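Local coordinates for alkaline phosphatase (Antarctic bacterium, PDB 2W5V), which probably hydrolyses phosphate monoesters as a zinc- and magnesium-dependent alkaline phosphatase from a cold-living bacterium, at residues 63-74 / 341-352. The protein carries 1 engineered substitution. Residues are numbered along the deposited sequence; the frame is centred on the assembly and turned at random.
Sequences YTQFKNIGLIKT and LIPVFAYGPGSE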
loop_
_atom_site.group_PDB
_atom_site.type_symbol
_atom_site.label_atom_id
_atom_site.label_comp_id
_atom_site.label_asym_id
_atom_site.label_seq_id
_atom_site.Cartn_x
_atom_site.Cartn_y
_atom_site.Cartn_z
ATOM N N TYR B 63 -7.264 11.600 0.123
ATOM C CA TYR B 63 -6.995 10.237 0.573
ATOM C C TYR B 63 -7.149 10.080 2.093
ATOM O O TYR B 63 -7.596 9.037 2.565
ATOM C CB TYR B 63 -5.589 9.781 0.156
ATOM C CG TYR B 63 -5.462 9.374 -1.293
ATOM C CD1 TYR B 63 -4.815 10.192 -2.209
ATOM C CD2 TYR B 63 -5.995 8.177 -1.746
ATOM C CE1 TYR B 63 -4.705 9.826 -3.549
ATOM C CE2 TYR B 63 -5.892 7.795 -3.082
ATOM C CZ TYR B 63 -5.244 8.623 -3.979
ATOM O OH TYR B 63 -5.130 8.247 -5.306
ATOM N N THR B 64 -6.769 11.100 2.864
ATOM C CA THR B 64 -6.755 10.960 4.323
ATOM C C THR B 64 -8.150 10.833 4.945
ATOM O O THR B 64 -8.279 10.508 6.122
ATOM C CB THR B 64 -6.012 12.113 5.025
ATOM O OG1 THR B 64 -6.676 13.347 4.734
ATOM C CG2 THR B 64 -4.567 12.178 4.562
ATOM N N GLN B 65 -9.185 11.104 4.162
ATOM C CA GLN B 65 -10.554 10.934 4.644
ATOM C C GLN B 65 -10.948 9.464 4.789
ATOM O O GLN B 65 -11.926 9.152 5.463
ATOM C CB GLN B 65 -11.548 11.636 3.715
ATOM C CG GLN B 65 -11.389 13.139 3.640
ATOM C CD GLN B 65 -12.490 13.806 2.840
ATOM O OE1 GLN B 65 -13.677 13.628 3.124
ATOM N NE2 GLN B 65 -12.105 14.585 1.836
ATOM N N PHE B 66 -10.205 8.559 4.153
ATOM C CA PHE B 66 -10.591 7.147 4.151
ATOM C C PHE B 66 -10.121 6.390 5.385
ATOM O O PHE B 66 -9.005 6.588 5.856
ATOM C CB PHE B 66 -10.059 6.425 2.905
ATOM C CG PHE B 66 -10.742 6.820 1.628
ATOM C CD1 PHE B 66 -10.146 7.722 0.754
ATOM C CD2 PHE B 66 -11.974 6.277 1.287
ATOM C CE1 PHE B 66 -10.774 8.078 -0.424
ATOM C CE2 PHE B 66 -12.604 6.629 0.103
ATOM C CZ PHE B 66 -12.006 7.527 -0.747
ATOM N N LYS B 67 -10.975 5.510 5.892
ATOM C CA LYS B 67 -10.614 4.637 6.998
ATOM C C LYS B 67 -10.494 3.197 6.499
ATOM O O LYS B 67 -9.517 2.494 6.783
ATOM C CB LYS B 67 -11.671 4.720 8.104
ATOM C CG LYS B 67 -11.812 6.100 8.711
ATOM C CD LYS B 67 -10.462 6.586 9.221
ATOM C CE LYS B 67 -10.527 7.989 9.786
ATOM N NZ LYS B 67 -9.174 8.441 10.246
ATOM N N ASN B 68 -11.504 2.760 5.753
ATOM C CA ASN B 68 -11.539 1.398 5.234
ATOM C C ASN B 68 -10.628 1.245 4.024
ATOM O O ASN B 68 -10.845 1.889 2.999
ATOM C CB ASN B 68 -12.972 1.019 4.871
ATOM C CG ASN B 68 -13.889 1.024 6.077
ATOM O OD1 ASN B 68 -13.506 0.562 7.155
ATOM N ND2 ASN B 68 -15.098 1.550 5.909
ATOM N N ILE B 69 -9.614 0.391 4.161
ATOM C CA ILE B 69 -8.585 0.211 3.142
ATOM C C ILE B 69 -8.351 -1.269 2.888
ATOM O O ILE B 69 -8.327 -2.067 3.833
ATOM C CB ILE B 69 -7.259 0.867 3.608
ATOM C CG1 ILE B 69 -7.432 2.382 3.692
ATOM C CG2 ILE B 69 -6.107 0.483 2.681
ATOM C CD1 ILE B 69 -6.335 3.108 4.483
ATOM N N GLY B 70 -8.214 -1.648 1.617
ATOM C CA GLY B 70 -7.908 -3.025 1.251
ATOM C C GLY B 70 -6.772 -3.062 0.240
ATOM O O GLY B 70 -6.205 -2.022 -0.072
ATOM N N LEU B 71 -6.442 -4.245 -0.274
ATOM C CA LEU B 71 -5.358 -4.392 -1.239
ATOM C C LEU B 71 -5.814 -5.378 -2.292
ATOM O O LEU B 71 -6.372 -6.414 -1.953
ATOM C CB LEU B 71 -4.074 -4.930 -0.580
ATOM C CG LEU B 71 -3.423 -4.093 0.530
ATOM C CD1 LEU B 71 -2.250 -4.821 1.196
ATOM C CD2 LEU B 71 -2.960 -2.759 -0.021
ATOM N N ILE B 72 -5.592 -5.055 -3.563
ATOM C CA ILE B 72 -5.913 -6.001 -4.636
ATOM C C ILE B 72 -4.700 -6.537 -5.378
ATOM O O ILE B 72 -3.705 -5.830 -5.590
ATOM C CB ILE B 72 -6.903 -5.412 -5.679
ATOM C CG1 ILE B 72 -6.422 -4.051 -6.200
ATOM C CG2 ILE B 72 -8.277 -5.277 -5.071
ATOM C CD1 ILE B 72 -7.297 -3.505 -7.368
ATOM N N LYS B 73 -4.804 -7.800 -5.781
ATOM C CA LYS B 73 -3.807 -8.434 -6.617
ATOM C C LYS B 73 -4.283 -8.302 -8.056
ATOM O O LYS B 73 -5.435 -8.620 -8.356
ATOM C CB LYS B 73 -3.651 -9.904 -6.229
ATOM C CG LYS B 73 -2.517 -10.584 -6.990
ATOM C CD LYS B 73 -2.252 -12.001 -6.514
ATOM C CE LYS B 73 -1.174 -12.647 -7.387
ATOM N NZ LYS B 73 -0.932 -14.053 -6.976
ATOM N N THR B 74 -3.411 -7.832 -8.947
ATOM C CA THR B 74 -3.880 -7.344 -10.247
ATOM C C THR B 74 -3.562 -8.210 -11.467
ATOM O O THR B 74 -3.889 -7.814 -12.593
ATOM C CB THR B 74 -3.311 -5.949 -10.535
ATOM O OG1 THR B 74 -1.877 -6.034 -10.570
ATOM C CG2 THR B 74 -3.748 -4.948 -9.452
ATOM N N LEU B 341 0.730 -5.258 -5.460
ATOM C CA LEU B 341 -0.632 -5.126 -4.974
ATOM C C LEU B 341 -0.975 -3.636 -4.930
ATOM O O LEU B 341 -0.093 -2.781 -4.791
ATOM C CB LEU B 341 -0.781 -5.724 -3.570
ATOM C CG LEU B 341 -0.514 -7.218 -3.363
ATOM C CD1 LEU B 341 -0.755 -7.609 -1.896
ATOM C CD2 LEU B 341 -1.379 -8.039 -4.253
ATOM N N ILE B 342 -2.263 -3.337 -5.040
ATOM C CA ILE B 342 -2.752 -1.967 -5.167
ATOM C C ILE B 342 -3.759 -1.649 -4.059
ATOM O O ILE B 342 -4.662 -2.430 -3.803
ATOM C CB ILE B 342 -3.446 -1.804 -6.545
ATOM C CG1 ILE B 342 -2.409 -1.895 -7.681
ATOM C CG2 ILE B 342 -4.299 -0.535 -6.601
ATOM C CD1 ILE B 342 -1.385 -0.760 -7.684
ATOM N N PRO B 343 -3.618 -0.484 -3.415
ATOM C CA PRO B 343 -4.558 -0.064 -2.368
ATOM C C PRO B 343 -5.959 0.194 -2.904
ATOM O O PRO B 343 -6.129 0.722 -4.010
ATOM C CB PRO B 343 -3.966 1.257 -1.848
ATOM C CG PRO B 343 -2.585 1.334 -2.395
ATOM C CD PRO B 343 -2.548 0.502 -3.644
ATOM N N VAL B 344 -6.953 -0.197 -2.116
ATOM C CA VAL B 344 -8.344 0.122 -2.373
ATOM C C VAL B 344 -8.828 0.942 -1.192
ATOM O O VAL B 344 -8.574 0.581 -0.037
ATOM C CB VAL B 344 -9.195 -1.155 -2.405
ATOM C CG1 VAL B 344 -10.689 -0.810 -2.523
ATOM C CG2 VAL B 344 -8.725 -2.078 -3.526
ATOM N N PHE B 345 -9.520 2.043 -1.478
ATOM C CA PHE B 345 -10.093 2.893 -0.442
ATOM C C PHE B 345 -11.607 2.917 -0.616
ATOM O O PHE B 345 -12.103 3.026 -1.739
ATOM C CB PHE B 345 -9.554 4.324 -0.548
ATOM C CG PHE B 345 -8.050 4.426 -0.513
ATOM C CD1 PHE B 345 -7.378 4.627 0.690
ATOM C CD2 PHE B 345 -7.309 4.346 -1.680
ATOM C CE1 PHE B 345 -5.991 4.724 0.731
ATOM C CE2 PHE B 345 -5.919 4.452 -1.653
ATOM C CZ PHE B 345 -5.256 4.646 -0.436
ATOM N N ALA B 346 -12.348 2.826 0.485
ATOM C CA ALA B 346 -13.808 2.883 0.393
ATOM C C ALA B 346 -14.434 3.693 1.522
ATOM O O ALA B 346 -14.055 3.563 2.679
ATOM C CB ALA B 346 -14.402 1.474 0.355
ATOM N N TYR B 347 -15.412 4.517 1.168
ATOM C CA TYR B 347 -16.126 5.337 2.132
ATOM C C TYR B 347 -17.623 5.203 1.891
ATOM O O TYR B 347 -18.067 5.230 0.746
ATOM C CB TYR B 347 -15.751 6.812 1.977
ATOM C CG TYR B 347 -16.582 7.685 2.890
ATOM C CD1 TYR B 347 -16.156 7.965 4.180
ATOM C CD2 TYR B 347 -17.815 8.180 2.481
ATOM C CE1 TYR B 347 -16.924 8.738 5.029
ATOM C CE2 TYR B 347 -18.591 8.953 3.326
ATOM C CZ TYR B 347 -18.141 9.229 4.598
ATOM O OH TYR B 347 -18.904 9.999 5.448
ATOM N N GLY B 348 -18.401 5.098 2.963
ATOM C CA GLY B 348 -19.848 5.107 2.845
ATOM C C GLY B 348 -20.468 3.758 3.164
ATOM O O GLY B 348 -19.773 2.839 3.595
ATOM N N PRO B 349 -21.788 3.637 2.969
ATOM C CA PRO B 349 -22.522 2.399 3.254
ATOM C C PRO B 349 -21.927 1.224 2.499
ATOM O O PRO B 349 -21.796 1.298 1.279
ATOM C CB PRO B 349 -23.928 2.690 2.718
ATOM C CG PRO B 349 -24.054 4.157 2.727
ATOM C CD PRO B 349 -22.673 4.718 2.502
ATOM N N GLY B 350 -21.565 0.163 3.213
ATOM C CA GLY B 350 -20.985 -1.018 2.598
ATOM C C GLY B 350 -19.473 -0.972 2.434
ATOM O O GLY B 350 -18.860 -1.941 1.975
ATOM N N SER B 351 -18.858 0.142 2.807
ATOM C CA SER B 351 -17.427 0.320 2.545
ATOM C C SER B 351 -16.560 -0.723 3.267
ATOM O O SER B 351 -15.454 -1.033 2.821
ATOM C CB SER B 351 -16.973 1.750 2.888
ATOM O OG SER B 351 -17.215 2.059 4.253
ATOM N N GLU B 352 -17.068 -1.280 4.363
ATOM C CA GLU B 352 -16.307 -2.265 5.136
ATOM C C GLU B 352 -16.071 -3.553 4.331
ATOM O O GLU B 352 -15.158 -4.314 4.617
ATOM C CB GLU B 352 -17.020 -2.607 6.450
ATOM C CG GLU B 352 -17.144 -1.454 7.449
ATOM C CD GLU B 352 -18.216 -0.422 7.081
ATOM O OE1 GLU B 352 -18.998 -0.638 6.119
ATOM O OE2 GLU B 352 -18.276 0.618 7.773
HETATM O O HOH W 1 -13.615 4.894 5.053
#
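Phe345, on strand 342-347, meets Phe66, Ile69 and Tyr63 of 63-74 in turn. Its CB sits over the centre of one face of the Phe66 ring, 3.5 Å from the centroid, a CH-pi contact. CG, anti to the carbonyl carbon of Phe345 (chi1 -55°), sets the ring alongside Ile69, the two side chains pointing the same way: CD1 lies 3.7 Å from Ile69 CG1, and CE1 meets CG1 and CD1 of the same isoleucine. Over one face of the Phe345 ring, toward its rim, lies Tyr63 CD2, and Phe345 CE2 comes 3.6 Å from Tyr63 CE2, the planes inclined at 57°. A leucine in place of Phe345 would probably take away the ring that Tyr63 lies over and open a gap beside Ile69. Strands 68-73 and 342-347 pair antiparallel near one edge of the large, mostly parallel central sheet of the alkaline phosphatase fold. Gly70 N and Val344 O, and Val344 N and Gly70 O, are hydrogen-bonded at 2.8 Å each; Ile72 and Ile342 form a second such pair. The face opposite Phe345 carries Ile72 CG2 against Val344 CG2 at 3.6 Å. Strand 356-359 flanks 68-73 on its other side, and Leu71 packs on Phe345 of the second subunit. Toward the loop after strand 342-347, Asn68 ND2 donates a weak, bent bond to Ser351 OG, whose hydroxyl donates to Gly348 O within a type II turn.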